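Aldehyde dehydrogenase family protein (Pseudomonas syringae pv. tomato, PDB 6X9L) probably catalyses the oxidation of long-chain aliphatic aldehydes such as octanal, with NAD as the electron acceptor. Local coordinates at residues A[108-111]-A[112-116]; A[98-101]-A[102-106]; A[270-273]-A[274-278]; A[362-365]-A[366-369]. The protein carries 1 engineered substitution. All blocks are in the same frame, centred on the assembly; numbering follows the deposited sequence.

How the contacts relate
All four contacts are local, made between residues close in sequence, and come along the chain in the order contact 2, contact 1, contact 3, contact 4. Contacts 2 and 1 lie on the successive helices 93-104 and 108-115; their centres are about 10 Å apart and they touch, Gln115 CG packing 3.3 Å from Ile100 CG2. Contact 1 comes within about 5 Å of the bound octanal through the Met114 side chain; contact 2 lies further out, Met104 about 10 Å from NAD. Contact 3 begins the helix between strands 263-266 and 296-300, and contact 4 sits in the loop joining strands 355-358 and 376-379, all of one seven-stranded sheet. Contacts 3 and 4, about 30 Å apart between centres, are remote from the ligand sites.

Contact 1 of 4, residues A[108-111]-A[112-116]; sequences ISSA and RAMQV
Ile108 lays its CG1 over one face of the Arg112 guanidinium, near the middle of the group and 3.6 Å from CZ. The isoleucine reaches it because CG1 is anti to the backbone N (chi1 -173°). Arg112 starts with CG beside its own backbone N and then runs extended to NE, passing Ile108 O with CG at 3.4 Å, so that the flat end is delivered across the aliphatic branch. The charge is held from outside this turn: NE pairs with Glu94 and NH1 with Glu326, two salt bridges that would help to fix the plane of the guanidinium.

Helix 108-115 starts with ordinary alpha-helical bonds, such as Arg112 N to Ile108 O at 3.1 Å, and then widens into a pi-type turn. Ser110 O there accepts from both Met114 N and Gln115 N, and the Gln115 bond, 3.2 Å long, is nearly straight at the hydrogen (173°). Val116 N likewise reaches back five residues to Ala111 O. Met114 CE lies 4.1 Å from Ser110 OG, and the methionine side chain is about 5 Å from the bound octanal. Gln115 CB packs 3.5 Å from Ala111 CA, while the outer part of the side chain leads away toward Trp160 and Ile100.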
loop_
_atom_site.group_PDB
_atom_site.type_symbol
_atom_site.label_atom_id
_atom_site.label_comp_id
_atom_site.label_asym_id
_atom_site.label_seq_id
_atom_site.Cartn_x
_atom_site.Cartn_y
_atom_site.Cartn_z
ATOM N N ILE A 108 20.222 -7.326 -30.117
ATOM C CA ILE A 108 21.245 -7.981 -29.303
ATOM C C ILE A 108 22.167 -6.958 -28.665
ATOM O O ILE A 108 22.614 -7.132 -27.528
ATOM C CB ILE A 108 22.048 -8.991 -30.140
ATOM C CG1 ILE A 108 22.975 -9.781 -29.223
ATOM C CG2 ILE A 108 22.882 -8.267 -31.193
ATOM C CD1 ILE A 108 22.244 -10.700 -28.263
ATOM N N SER A 109 22.490 -5.893 -29.398
ATOM C CA SER A 109 23.290 -4.813 -28.841
ATOM C C SER A 109 22.633 -4.231 -27.599
ATOM O O SER A 109 23.299 -3.976 -26.592
ATOM C CB SER A 109 23.474 -3.728 -29.893
ATOM O OG SER A 109 24.840 -3.528 -30.164
ATOM N N SER A 110 21.325 -3.995 -27.673
ATOM C CA SER A 110 20.544 -3.512 -26.539
ATOM C C SER A 110 20.524 -4.513 -25.393
ATOM O O SER A 110 20.445 -4.121 -24.224
ATOM C CB SER A 110 19.113 -3.243 -26.989
ATOM O OG SER A 110 18.800 -1.896 -26.787
ATOM N N ALA A 111 20.519 -5.811 -25.712
ATOM C CA ALA A 111 20.401 -6.807 -24.654
ATOM C C ALA A 111 21.686 -6.905 -23.849
ATOM O O ALA A 111 21.639 -7.081 -22.627
ATOM C CB ALA A 111 20.019 -8.163 -25.249
ATOM N N ARG A 112 22.828 -6.726 -24.509
ATOM C CA ARG A 112 24.112 -6.776 -23.824
ATOM C C ARG A 112 24.364 -5.511 -23.016
ATOM O O ARG A 112 24.879 -5.578 -21.891
ATOM C CB ARG A 112 25.232 -6.982 -24.842
ATOM C CG ARG A 112 25.172 -8.314 -25.589
ATOM C CD ARG A 112 26.095 -8.306 -26.778
ATOM N NE ARG A 112 26.286 -9.634 -27.347
ATOM C CZ ARG A 112 26.552 -9.860 -28.634
ATOM N NH1 ARG A 112 26.638 -8.845 -29.482
ATOM N NH2 ARG A 112 26.720 -11.099 -29.084
ATOM N N ALA A 113 24.014 -4.349 -23.571
ATOM C CA ALA A 113 24.406 -3.088 -22.963
ATOM C C ALA A 113 23.500 -2.684 -21.816
ATOM O O ALA A 113 23.960 -1.969 -20.910
ATOM C CB ALA A 113 24.409 -1.970 -24.005
ATOM N N MET A 114 22.249 -3.146 -21.811
ATOM C CA MET A 114 21.305 -2.591 -20.855
ATOM C C MET A 114 20.346 -3.608 -20.272
ATOM O O MET A 114 20.178 -3.679 -19.048
ATOM C CB MET A 114 20.527 -1.463 -21.514
ATOM C CG MET A 114 21.193 -0.119 -21.328
ATOM S SD MET A 114 20.103 1.168 -21.927
ATOM C CE MET A 114 19.786 0.538 -23.580
ATOM N N GLN A 115 19.700 -4.380 -21.146
ATOM C CA GLN A 115 18.760 -5.406 -20.711
ATOM C C GLN A 115 19.348 -6.289 -19.600
ATOM O O GLN A 115 18.666 -6.579 -18.607
ATOM C CB GLN A 115 18.339 -6.231 -21.931
ATOM C CG GLN A 115 17.017 -6.980 -21.804
ATOM C CD GLN A 115 15.778 -6.091 -21.850
ATOM O OE1 GLN A 115 14.930 -6.175 -20.969
ATOM N NE2 GLN A 115 15.651 -5.273 -22.889
ATOM N N VAL A 116 20.613 -6.698 -19.724
ATOM C CA VAL A 116 21.246 -7.515 -18.682
ATOM C C VAL A 116 21.933 -6.667 -17.611
ATOM O O VAL A 116 21.677 -6.862 -16.419
ATOM C CB VAL A 116 22.253 -8.510 -19.284
ATOM C CG1 VAL A 116 22.910 -9.329 -18.175
ATOM C CG2 VAL A 116 21.561 -9.410 -20.291
#

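Contact 2 of 4, residues A[98-101]-A[102-106]; sequences QAIS and LEMGA
Ser101 OG donates a hydrogen bond to Ala106 O at 2.7 Å, tying a helical side chain to the backbone just beyond the helix end. The hydroxyl reaches that carbonyl because chi1 (-172°) swings OG to the far side of the CA-CB bond from the backbone N. The backbone carbonyl of Ser101 is used as well, accepting from Gly105 N at 2.8 Å, with the donor above the carbonyl plane. One residue earlier, Met104 N meets Ile100 O at 3.0 Å in a nearly straight bond. These bonds close helix 93-104 at its C-terminal end, where Gly105 leaves helical geometry with positive phi (79°) and turns the chain toward helix 108-115.

Met104 bends at chi2 and chi3 and lies alongside Ile100, both pointing the same way, with SD 3.6 Å from Ile100 CG2; that methyl also lies 4.1 Å from Ala106 CB. Glu103 folds back over the helix, its CG near Ala99 O, then extends to a carboxylate that Ser190 holds through OE2. Helices 161-174 and 188-201 cover this flank, touching Ile100 through Leu162 and Ser190, and Met104 comes about 5 Å from the side chain of Trp158, an NAD-binding residue.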
loop_
_atom_site.group_PDB
_atom_site.type_symbol
_atom_site.label_atom_id
_atom_site.label_comp_id
_atom_site.label_asym_id
_atom_site.label_seq_id
_atom_site.Cartn_x
_atom_site.Cartn_y
_atom_site.Cartn_z
ATOM N N GLN A 98 21.241 -13.337 -25.123
ATOM C CA GLN A 98 20.735 -14.047 -26.297
ATOM C C GLN A 98 19.313 -14.572 -26.086
ATOM O O GLN A 98 18.512 -14.585 -27.027
ATOM C CB GLN A 98 21.697 -15.171 -26.664
ATOM C CG GLN A 98 23.068 -14.648 -27.099
ATOM C CD GLN A 98 23.140 -14.318 -28.580
ATOM O OE1 GLN A 98 22.270 -14.709 -29.364
ATOM N NE2 GLN A 98 24.181 -13.587 -28.974
ATOM N N ALA A 99 18.973 -14.990 -24.864
ATOM C CA ALA A 99 17.627 -15.492 -24.602
ATOM C C ALA A 99 16.593 -14.354 -24.587
ATOM O O ALA A 99 15.493 -14.498 -25.137
ATOM C CB ALA A 99 17.617 -16.287 -23.290
ATOM N N ILE A 100 16.937 -13.210 -23.987
ATOM C CA ILE A 100 16.058 -12.036 -24.039
ATOM C C ILE A 100 15.773 -11.638 -25.486
ATOM O O ILE A 100 14.615 -11.491 -25.899
ATOM C CB ILE A 100 16.689 -10.870 -23.260
ATOM C CG1 ILE A 100 16.788 -11.204 -21.761
ATOM C CG2 ILE A 100 15.963 -9.545 -23.590
ATOM C CD1 ILE A 100 17.817 -10.358 -20.977
ATOM N N SER A 101 16.835 -11.428 -26.267
ATOM C CA SER A 101 16.698 -11.116 -27.684
ATOM C C SER A 101 15.809 -12.133 -28.393
ATOM O O SER A 101 14.908 -11.767 -29.160
ATOM C CB SER A 101 18.084 -11.078 -28.332
ATOM O OG SER A 101 18.036 -10.601 -29.663
ATOM N N LEU A 102 16.059 -13.423 -28.149
ATOM C CA LEU A 102 15.303 -14.462 -28.841
ATOM C C LEU A 102 13.810 -14.372 -28.531
ATOM O O LEU A 102 12.969 -14.476 -29.437
ATOM C CB LEU A 102 15.832 -15.843 -28.461
ATOM C CG LEU A 102 15.106 -16.979 -29.180
ATOM C CD1 LEU A 102 15.454 -16.926 -30.642
ATOM C CD2 LEU A 102 15.440 -18.349 -28.580
ATOM N N GLU A 103 13.463 -14.151 -27.256
ATOM C CA GLU A 103 12.068 -14.275 -26.850
ATOM C C GLU A 103 11.269 -13.010 -27.137
ATOM O O GLU A 103 10.107 -13.107 -27.535
ATOM C CB GLU A 103 11.972 -14.651 -25.374
ATOM C CG GLU A 103 12.710 -13.708 -24.464
ATOM C CD GLU A 103 12.624 -14.111 -23.000
ATOM O OE1 GLU A 103 12.058 -15.188 -22.706
ATOM O OE2 GLU A 103 13.108 -13.343 -22.138
ATOM N N MET A 104 11.853 -11.814 -26.955
ATOM C CA MET A 104 11.073 -10.595 -27.164
ATOM C C MET A 104 11.729 -9.618 -28.133
ATOM O O MET A 104 11.338 -8.446 -28.183
ATOM C CB MET A 104 10.783 -9.886 -25.841
ATOM C CG MET A 104 11.974 -9.723 -24.927
ATOM S SD MET A 104 13.117 -8.435 -25.414
ATOM C CE MET A 104 12.074 -6.983 -25.451
ATOM N N GLY A 105 12.708 -10.068 -28.911
ATOM C CA GLY A 105 13.157 -9.289 -30.043
ATOM C C GLY A 105 14.084 -8.122 -29.757
ATOM O O GLY A 105 14.382 -7.358 -30.687
ATOM N N ALA A 106 14.567 -7.960 -28.522
ATOM C CA ALA A 106 15.492 -6.869 -28.218
ATOM C C ALA A 106 16.754 -6.970 -29.068
ATOM O O ALA A 106 17.420 -8.010 -29.087
ATOM C CB ALA A 106 15.874 -6.889 -26.739
#

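Contact 3 of 4, residues A[270-273]-A[274-278]; sequences ADFA and NAVPP
Asp271 and Asn274 flank the first turn of helix 272-284, the crossover of a beta-alpha-beta unit between strands 263-266 and 296-300, with Asp271 in the N-cap position. Their side chains cross obliquely, carboxylate and amide planes 50° apart. A chi1 of 177° carries the aspartate's CG away from its own N and forward along the helix, which brings OD2 to 3.4 Å from Asn274 CB. As modelled, OD2 also faces Asn274 OD1, acceptor against acceptor, so the two side chains form no hydrogen bond there; at this resolution the closeness of that pair is doubtful. The backbone of Asp271 does bond, though weakly: its O receives both Asn274 N and Ala275 N.

Phe272 points to the sheet side of the helix. Val276, one turn later, brings CG2 obliquely to the ring, 4.2 Å from CD2, and the two share an apolar layer with Leu266 of the preceding strand; Val299 adds to it at the phenylalanine and Leu310 at the valine. Val276 N bonds Phe272 O at 3.0 Å, and Ala275 N approaches the same oxygen from above its carbonyl plane. The helix is kinked just beyond, because the nitrogens of Pro277 and Pro278 carry no hydrogen: in place of an N-H, Pro277 CD rests 3.2 Å from Ala273 O.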
loop_
_atom_site.group_PDB
_atom_site.type_symbol
_atom_site.label_atom_id
_atom_site.label_comp_id
_atom_site.label_asym_id
_atom_site.label_seq_id
_atom_site.Cartn_x
_atom_site.Cartn_y
_atom_site.Cartn_z
ATOM N N ALA A 270 15.892 25.895 -23.737
ATOM C CA ALA A 270 16.640 24.652 -24.027
ATOM C C ALA A 270 17.312 24.713 -25.389
ATOM O O ALA A 270 16.833 25.419 -26.219
ATOM C CB ALA A 270 15.726 23.469 -23.939
ATOM N N ASP A 271 18.389 23.965 -25.580
ATOM C CA ASP A 271 19.067 23.918 -26.892
ATOM C C ASP A 271 18.299 22.889 -27.717
ATOM O O ASP A 271 18.705 21.761 -27.763
ATOM C CB ASP A 271 20.527 23.540 -26.694
ATOM C CG ASP A 271 21.318 23.388 -27.973
ATOM O OD1 ASP A 271 20.807 23.739 -29.017
ATOM O OD2 ASP A 271 22.446 22.916 -27.890
ATOM N N PHE A 272 17.325 23.353 -28.481
ATOM C CA PHE A 272 16.381 22.476 -29.200
ATOM C C PHE A 272 17.111 21.534 -30.142
ATOM O O PHE A 272 16.798 20.373 -30.148
ATOM C CB PHE A 272 15.298 23.324 -29.858
ATOM C CG PHE A 272 14.180 23.686 -28.919
ATOM C CD1 PHE A 272 14.292 24.763 -28.069
ATOM C CD2 PHE A 272 13.035 22.918 -28.854
ATOM C CE1 PHE A 272 13.275 25.077 -27.195
ATOM C CE2 PHE A 272 12.016 23.242 -27.986
ATOM C CZ PHE A 272 12.140 24.320 -27.159
ATOM N N ALA A 273 18.130 21.998 -30.837
ATOM C CA ALA A 273 18.849 21.100 -31.757
ATOM C C ALA A 273 19.474 19.941 -30.983
ATOM O O ALA A 273 19.477 18.861 -31.503
ATOM C CB ALA A 273 19.905 21.884 -32.466
ATOM N N ASN A 274 20.026 20.185 -29.804
ATOM C CA ASN A 274 20.662 19.090 -29.045
ATOM C C ASN A 274 19.685 18.384 -28.113
ATOM O O ASN A 274 20.076 17.371 -27.586
ATOM C CB ASN A 274 21.845 19.580 -28.226
ATOM C CG ASN A 274 23.030 19.896 -29.101
ATOM O OD1 ASN A 274 24.020 20.437 -28.640
ATOM N ND2 ASN A 274 22.934 19.552 -30.368
ATOM N N ALA A 275 18.483 18.905 -27.901
ATOM C CA ALA A 275 17.588 18.229 -26.938
ATOM C C ALA A 275 16.492 17.414 -27.618
ATOM O O ALA A 275 16.019 16.497 -27.007
ATOM C CB ALA A 275 17.023 19.218 -25.956
ATOM N N VAL A 276 16.082 17.765 -28.826
ATOM C CA VAL A 276 14.995 16.986 -29.476
ATOM C C VAL A 276 15.455 15.569 -29.821
ATOM O O VAL A 276 14.706 14.651 -29.601
ATOM C CB VAL A 276 14.413 17.713 -30.692
ATOM C CG1 VAL A 276 13.469 16.817 -31.450
ATOM C CG2 VAL A 276 13.706 18.979 -30.285
ATOM N N PRO A 277 16.663 15.351 -30.355
ATOM C CA PRO A 277 17.091 14.018 -30.702
ATOM C C PRO A 277 17.162 13.066 -29.506
ATOM O O PRO A 277 16.699 11.999 -29.627
ATOM C CB PRO A 277 18.489 14.250 -31.273
ATOM C CG PRO A 277 18.405 15.623 -31.808
ATOM C CD PRO A 277 17.590 16.363 -30.780
ATOM N N PRO A 278 17.720 13.442 -28.352
ATOM C CA PRO A 278 17.772 12.555 -27.208
ATOM C C PRO A 278 16.364 12.210 -26.724
ATOM O O PRO A 278 16.187 11.144 -26.298
ATOM C CB PRO A 278 18.586 13.344 -26.182
ATOM C CG PRO A 278 19.396 14.244 -27.036
ATOM C CD PRO A 278 18.423 14.663 -28.107
#

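Contact 4 of 4, residues A[362-365]-A[366-369]; sequences GRVQ and GHEQ
Arg363 stretches along the returning chain toward the backbone of Glu368. Its CB stands 4.0 Å from His367 O, and CG is equally far from Glu368 O. CD comes beside that same carbonyl oxygen. There the chain bends at chi3 (-145°), which turns the guanidinium so that Glu368 O lies at its edge, near its plane, with NE and CZ both at 3.8 Å. At the tip, NH1 donates to Glu368 O over 3.1 Å, the oxygen somewhat tilted from the guanidinium plane. NH1 is shared with a stronger partner, Glu42, whose carboxylate forms a salt bridge with it; one nitrogen thus joins this loop to a residue far earlier in the sequence.

The reversal that brings Glu368 back beside Arg363 is a type II beta turn from Val364 to His367, in the loop joining strands 355-358 and 376-379 at the edge of the seven-stranded sheet. His367 N closes it onto Val364 O at 3.0 Å. Gly366 takes the third position with positive phi (88°), a conformation in which a CB would be pressed against Gln365 O. Its N-H is taken up from outside the turn by Glu368, whose chain bends at chi2 (75°) to curl the carboxylate back: OE2 accepts at 3.1 Å from its syn side, with the donor tilted out of the carboxylate plane, and OE1 only weakly. OE2 also lies near Gln365 CA. The His367 ring has Val364 CG1 at its edge, 4.4 Å from ND1, and meets the ring of Tyr372, which also touches Val364.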
loop_
_atom_site.group_PDB
_atom_site.type_symbol
_atom_site.label_atom_id
_atom_site.label_comp_id
_atom_site.label_asym_id
_atom_site.label_seq_id
_atom_site.Cartn_x
_atom_site.Cartn_y
_atom_site.Cartn_z
ATOM N N GLY A 362 1.951 -0.235 -41.101
ATOM C CA GLY A 362 2.579 -1.215 -41.966
ATOM C C GLY A 362 3.893 -1.733 -41.412
ATOM O O GLY A 362 4.623 -1.039 -40.691
ATOM N N ARG A 363 4.203 -2.980 -41.746
ATOM C CA ARG A 363 5.530 -3.502 -41.459
ATOM C C ARG A 363 6.602 -2.636 -42.117
ATOM O O ARG A 363 6.398 -2.060 -43.187
ATOM C CB ARG A 363 5.644 -4.951 -41.933
ATOM C CG ARG A 363 5.256 -5.924 -40.837
ATOM C CD ARG A 363 4.837 -7.278 -41.341
ATOM N NE ARG A 363 3.771 -7.829 -40.504
ATOM C CZ ARG A 363 3.849 -8.967 -39.824
ATOM N NH1 ARG A 363 4.945 -9.705 -39.879
ATOM N NH2 ARG A 363 2.820 -9.371 -39.098
ATOM N N VAL A 364 7.753 -2.547 -41.452
ATOM C CA VAL A 364 8.906 -1.849 -42.012
ATOM C C VAL A 364 9.357 -2.528 -43.295
ATOM O O VAL A 364 9.571 -3.748 -43.329
ATOM C CB VAL A 364 10.057 -1.821 -41.001
ATOM C CG1 VAL A 364 11.303 -1.193 -41.630
ATOM C CG2 VAL A 364 9.621 -1.139 -39.724
ATOM N N GLN A 365 9.532 -1.729 -44.351
ATOM C CA GLN A 365 9.857 -2.266 -45.666
ATOM C C GLN A 365 11.174 -3.036 -45.618
ATOM O O GLN A 365 12.155 -2.579 -45.028
ATOM C CB GLN A 365 9.926 -1.105 -46.653
ATOM C CG GLN A 365 10.369 -1.433 -48.045
ATOM C CD GLN A 365 10.249 -0.223 -48.946
ATOM O OE1 GLN A 365 10.749 0.855 -48.624
ATOM N NE2 GLN A 365 9.550 -0.381 -50.054
ATOM N N GLY A 366 11.202 -4.216 -46.228
ATOM C CA GLY A 366 12.395 -5.045 -46.199
ATOM C C GLY A 366 12.505 -5.978 -45.006
ATOM O O GLY A 366 13.427 -6.811 -44.966
ATOM N N HIS A 367 11.615 -5.836 -44.020
ATOM C CA HIS A 367 11.414 -6.803 -42.943
ATOM C C HIS A 367 9.921 -7.118 -42.884
ATOM O O HIS A 367 9.242 -6.776 -41.911
ATOM C CB HIS A 367 11.912 -6.272 -41.614
ATOM C CG HIS A 367 13.371 -5.969 -41.605
ATOM N ND1 HIS A 367 13.872 -4.711 -41.880
ATOM C CD2 HIS A 367 14.443 -6.763 -41.373
ATOM C CE1 HIS A 367 15.191 -4.740 -41.804
ATOM N NE2 HIS A 367 15.562 -5.972 -41.493
ATOM N N GLU A 368 9.408 -7.746 -43.950
ATOM C CA GLU A 368 7.999 -8.116 -43.974
ATOM C C GLU A 368 7.712 -9.290 -43.041
ATOM O O GLU A 368 6.624 -9.362 -42.458
ATOM C CB GLU A 368 7.562 -8.423 -45.408
ATOM C CG GLU A 368 7.206 -7.171 -46.237
ATOM C CD GLU A 368 8.425 -6.358 -46.704
ATOM O OE1 GLU A 368 9.509 -6.945 -46.925
ATOM O OE2 GLU A 368 8.297 -5.122 -46.863
ATOM N N GLN A 369 8.666 -10.205 -42.876
ATOM C CA GLN A 369 8.573 -11.223 -41.835
ATOM C C GLN A 369 9.099 -10.657 -40.509
ATOM O O GLN A 369 10.207 -10.109 -40.465
ATOM C CB GLN A 369 9.376 -12.457 -42.248
ATOM C CG GLN A 369 8.802 -13.755 -41.757
ATOM C CD GLN A 369 9.874 -14.804 -41.558
ATOM O OE1 GLN A 369 11.059 -14.478 -41.497
ATOM N NE2 GLN A 369 9.469 -16.067 -41.447
#